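Peptidoglycan-N-acetylmuramic acid deacetylase PdaA (Bacillus subtilis, PDB 1W1A) removes the acetyl group from N-acetylmuramic acid residues of peptidoglycan, a step toward the muramic delta-lactam of the spore cortex that germination requires. Local coordinates at residues G69-Y74 against L215-R220. Residues are numbered along the deposited sequence; the frame is centred on the assembly and turned at random.
Sequences GYENGY and LHTVSR. With NDG (2-acetamido-2-deoxy-alpha-D-glucopyranose), chain E.
The Tyr70 ring carries CG1 of Val218 over one face, CE2 to CG1 being 3.9 Å, while the Tyr74 ring meets the carbonyl oxygens of Thr217 and Val218 at its edge, in its plane, with CE2 3.4 Å from Val218 O. Both segments are loops that follow parallel strands, 61-68 and 211-215, of the NodB-homology fold, the (beta/alpha) barrel-like fold of carbohydrate esterase family 4, and their strand-proximal ends, at Gly69 and His216, border the bound sugar. With CG anti to its carbonyl carbon (chi1 -54°), Tyr74 runs alongside Arg220, and its OH comes 3.7 Å from Arg220 CA. An alanine in place of Tyr74 would probably open a gap beside the carbonyls of Val218 and Ser219 and leave Arg220 CA without this neighbour. Polar contact between the loops is carried by water. One molecule accepts from the backbone N of Asn72 and of Tyr74 and donates to Thr217 O; a second donates to Tyr70 O and also hydrogen-bonds Thr217 OG1. That hydroxyl bonds Thr75 as well, as does Glu71 OE1, which ties both loops to the start of helix 75-84. His216 is probably the catalytic proton donor; its ND1 bonds Asp187, and Trp188 meets its ring edge-to-face. On the imidazole's other nitrogen, NE2 lies 2.9 Å from O3 of the bound N-acetyl-alpha-D-glucosamine, in a fairly straight hydrogen bond (angle 158°).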
ATOM      1  N   GLY A  69      10.094   2.296  -2.990  1.00 29.41           N
ATOM      2  CA  GLY A  69      11.427   1.962  -2.518  1.00 29.88           C
ATOM      3  C   GLY A  69      12.466   2.912  -3.070  1.00 30.76           C
ATOM      4  O   GLY A  69      13.452   3.203  -2.409  1.00 31.67           O
ATOM      5  N   TYR A  70      12.242   3.380  -4.295  1.00 30.72           N
ATOM      6  CA  TYR A  70      13.138   4.323  -4.959  1.00 29.82           C
ATOM      7  C   TYR A  70      12.346   5.036  -6.054  1.00 30.59           C
ATOM      8  O   TYR A  70      11.224   4.640  -6.393  1.00 28.83           O
ATOM      9  CB  TYR A  70      14.350   3.606  -5.571  1.00 30.31           C
ATOM     10  CG  TYR A  70      13.987   2.567  -6.600  1.00 26.76           C
ATOM     11  CD1 TYR A  70      13.645   1.274  -6.216  1.00 28.34           C
ATOM     12  CD2 TYR A  70      13.926   2.894  -7.944  1.00 25.48           C
ATOM     13  CE1 TYR A  70      13.245   0.337  -7.156  1.00 28.84           C
ATOM     14  CE2 TYR A  70      13.528   1.972  -8.886  1.00 27.61           C
ATOM     15  CZ  TYR A  70      13.188   0.695  -8.488  1.00 28.29           C
ATOM     16  OH  TYR A  70      12.788  -0.220  -9.425  1.00 30.71           O
ATOM     17  N   GLU A  71      12.942   6.085  -6.608  1.00 30.41           N
ATOM     18  CA  GLU A  71      12.287   6.875  -7.637  1.00 27.99           C
ATOM     19  C   GLU A  71      12.890   6.625  -9.015  1.00 29.39           C
ATOM     20  O   GLU A  71      14.107   6.626  -9.185  1.00 31.08           O
ATOM     21  CB  GLU A  71      12.394   8.357  -7.275  1.00 31.36           C
ATOM     22  CG  GLU A  71      11.750   9.327  -8.256  1.00 28.78           C
ATOM     23  CD  GLU A  71      10.249   9.121  -8.412  1.00 30.53           C
ATOM     24  OE1 GLU A  71       9.631   8.368  -7.619  1.00 30.63           O
ATOM     25  OE2 GLU A  71       9.681   9.730  -9.339  1.00 31.94           O
ATOM     26  N   ASN A  72      12.029   6.390  -9.995  1.00 28.17           N
ATOM     27  CA  ASN A  72      12.479   6.165 -11.357  1.00 28.45           C
ATOM     28  C   ASN A  72      11.883   7.222 -12.291  1.00 29.20           C
ATOM     29  O   ASN A  72      11.807   7.022 -13.507  1.00 29.89           O
ATOM     30  CB  ASN A  72      12.062   4.784 -11.828  1.00 27.16           C
ATOM     31  CG  ASN A  72      12.699   4.413 -13.136  1.00 27.91           C
ATOM     32  OD1 ASN A  72      12.148   3.605 -13.897  1.00 26.68           O
ATOM     33  ND2 ASN A  72      13.875   4.986 -13.410  1.00 16.60           N
ATOM     34  N   GLY A  73      11.412   8.318 -11.702  1.00 29.65           N
ATOM     35  CA  GLY A  73      10.887   9.433 -12.471  1.00 28.49           C
ATOM     36  C   GLY A  73       9.416   9.587 -12.804  1.00 30.52           C
ATOM     37  O   GLY A  73       9.109  10.452 -13.618  1.00 29.85           O
ATOM     38  N   TYR A  74       8.509   8.809 -12.204  1.00 29.20           N
ATOM     39  CA  TYR A  74       7.088   8.956 -12.544  1.00 29.62           C
ATOM     40  C   TYR A  74       6.183   9.323 -11.390  1.00 29.86           C
ATOM     41  O   TYR A  74       5.004   9.582 -11.595  1.00 32.26           O
ATOM     42  CB  TYR A  74       6.521   7.673 -13.169  1.00 31.20           C
ATOM     43  CG  TYR A  74       7.290   7.152 -14.355  1.00 28.36           C
ATOM     44  CD1 TYR A  74       7.316   7.852 -15.555  1.00 30.04           C
ATOM     45  CD2 TYR A  74       8.012   5.963 -14.263  1.00 29.16           C
ATOM     46  CE1 TYR A  74       8.052   7.379 -16.650  1.00 30.78           C
ATOM     47  CE2 TYR A  74       8.747   5.482 -15.335  1.00 30.76           C
ATOM     48  CZ  TYR A  74       8.767   6.194 -16.526  1.00 31.53           C
ATOM     49  OH  TYR A  74       9.521   5.731 -17.577  1.00 29.43           O
ATOM     50  N   LEU A 215       0.235  -0.644  -6.005  1.00 27.08           N
ATOM     51  CA  LEU A 215       0.888  -0.271  -7.250  1.00 26.07           C
ATOM     52  C   LEU A 215       2.270   0.282  -6.969  1.00 27.03           C
ATOM     53  O   LEU A 215       2.589   0.640  -5.836  1.00 26.74           O
ATOM     54  CB  LEU A 215       0.070   0.806  -7.973  1.00 20.67           C
ATOM     55  CG  LEU A 215      -1.419   0.531  -8.245  1.00 22.97           C
ATOM     56  CD1 LEU A 215      -2.100   1.849  -8.615  1.00 14.35           C
ATOM     57  CD2 LEU A 215      -1.571  -0.539  -9.379  1.00 15.03           C
ATOM     58  N   HIS A 216       3.087   0.338  -8.010  1.00 25.65           N
ATOM     59  CA  HIS A 216       4.420   0.901  -7.898  1.00 29.64           C
ATOM     60  C   HIS A 216       4.377   2.039  -8.894  1.00 29.91           C
ATOM     61  O   HIS A 216       3.534   2.035  -9.785  1.00 30.62           O
ATOM     62  CB  HIS A 216       5.489  -0.136  -8.265  1.00 27.04           C
ATOM     63  CG  HIS A 216       5.470  -1.324  -7.364  1.00 30.67           C
ATOM     64  ND1 HIS A 216       4.685  -2.432  -7.614  1.00 30.52           N
ATOM     65  CD2 HIS A 216       6.041  -1.530  -6.152  1.00 29.45           C
ATOM     66  CE1 HIS A 216       4.772  -3.267  -6.591  1.00 32.95           C
ATOM     67  NE2 HIS A 216       5.587  -2.743  -5.690  1.00 32.11           N
ATOM     68  N   THR A 217       5.258   3.019  -8.728  1.00 29.83           N
ATOM     69  CA  THR A 217       5.283   4.180  -9.611  1.00 29.84           C
ATOM     70  C   THR A 217       6.622   4.253 -10.343  1.00 29.57           C
ATOM     71  O   THR A 217       7.111   5.348 -10.673  1.00 28.08           O
ATOM     72  CB  THR A 217       5.097   5.489  -8.786  1.00 30.81           C
ATOM     73  OG1 THR A 217       6.229   5.670  -7.927  1.00 33.75           O
ATOM     74  CG2 THR A 217       3.863   5.418  -7.916  1.00 26.01           C
ATOM     75  N   VAL A 218       7.219   3.091 -10.594  1.00 27.72           N
ATOM     76  CA  VAL A 218       8.514   3.050 -11.259  1.00 25.64           C
ATOM     77  C   VAL A 218       8.507   2.551 -12.708  1.00 24.97           C
ATOM     78  O   VAL A 218       9.460   2.785 -13.436  1.00 23.38           O
ATOM     79  CB  VAL A 218       9.533   2.165 -10.459  1.00 28.83           C
ATOM     80  CG1 VAL A 218       9.704   2.694  -9.064  1.00 27.69           C
ATOM     81  CG2 VAL A 218       9.064   0.705 -10.407  1.00 27.17           C
ATOM     82  N   SER A 219       7.444   1.878 -13.140  1.00 24.90           N
ATOM     83  CA  SER A 219       7.435   1.337 -14.504  1.00 25.06           C
ATOM     84  C   SER A 219       6.880   2.304 -15.542  1.00 25.42           C
ATOM     85  O   SER A 219       6.010   3.124 -15.246  1.00 29.69           O
ATOM     86  CB  SER A 219       6.651   0.015 -14.537  1.00 26.57           C
ATOM     87  OG  SER A 219       7.196  -0.903 -15.471  1.00 25.11           O
ATOM     88  N   ARG A 220       7.390   2.196 -16.762  1.00 27.19           N
ATOM     89  CA  ARG A 220       6.983   3.051 -17.876  1.00 30.44           C
ATOM     90  C   ARG A 220       5.460   3.168 -18.028  1.00 31.72           C
ATOM     91  O   ARG A 220       4.769   2.159 -18.128  1.00 32.85           O
ATOM     92  CB  ARG A 220       7.593   2.515 -19.177  1.00 31.87           C
ATOM     93  CG  ARG A 220       7.076   3.170 -20.448  1.00 37.22           C
ATOM     94  CD  ARG A 220       7.884   2.747 -21.681  1.00 40.59           C
ATOM     95  NE  ARG A 220       7.182   1.820 -22.579  1.00 42.02           N
ATOM     96  CZ  ARG A 220       6.927   0.553 -22.286  1.00 44.53           C
ATOM     97  NH1 ARG A 220       7.312   0.058 -21.115  1.00 48.41           N
ATOM     98  NH2 ARG A 220       6.294  -0.220 -23.157  1.00 44.65           N
TER
HETATM   99  C1  NDG E1261       8.768  -5.378  -1.913  1.00 46.51           C
HETATM  100  C2  NDG E1261       7.911  -4.372  -2.682  1.00 46.18           C
HETATM  101  C3  NDG E1261       6.456  -4.707  -2.385  1.00 46.50           C
HETATM  102  C4  NDG E1261       6.159  -6.151  -2.860  1.00 48.57           C
HETATM  103  C5  NDG E1261       7.187  -7.167  -2.300  1.00 50.17           C
HETATM  104  C6  NDG E1261       7.093  -8.497  -3.031  1.00 51.52           C
HETATM  105  C7  NDG E1261       8.836  -2.201  -3.162  1.00 47.19           C
HETATM  106  C8  NDG E1261       9.538  -0.979  -2.593  1.00 47.52           C
HETATM  107  O5  NDG E1261       8.553  -6.694  -2.460  1.00 46.74           O
HETATM  108  O3  NDG E1261       5.603  -3.775  -3.030  1.00 41.34           O
HETATM  109  O4  NDG E1261       4.858  -6.542  -2.436  1.00 49.08           O
HETATM  110  O6  NDG E1261       7.049  -8.302  -4.443  1.00 56.38           O
HETATM  111  O7  NDG E1261       8.855  -2.404  -4.377  1.00 46.69           O
HETATM  112  N2  NDG E1261       8.224  -3.008  -2.298  1.00 45.91           N
HETATM  113  O1  NDG E1261       8.375  -5.395  -0.578  1.00 40.72           O
HETATM  114  O   HOH W   1       8.742   4.632  -6.218  1.00 32.83           O
HETATM  115  O   HOH W   2       9.093   6.898 -10.380  1.00 26.64           O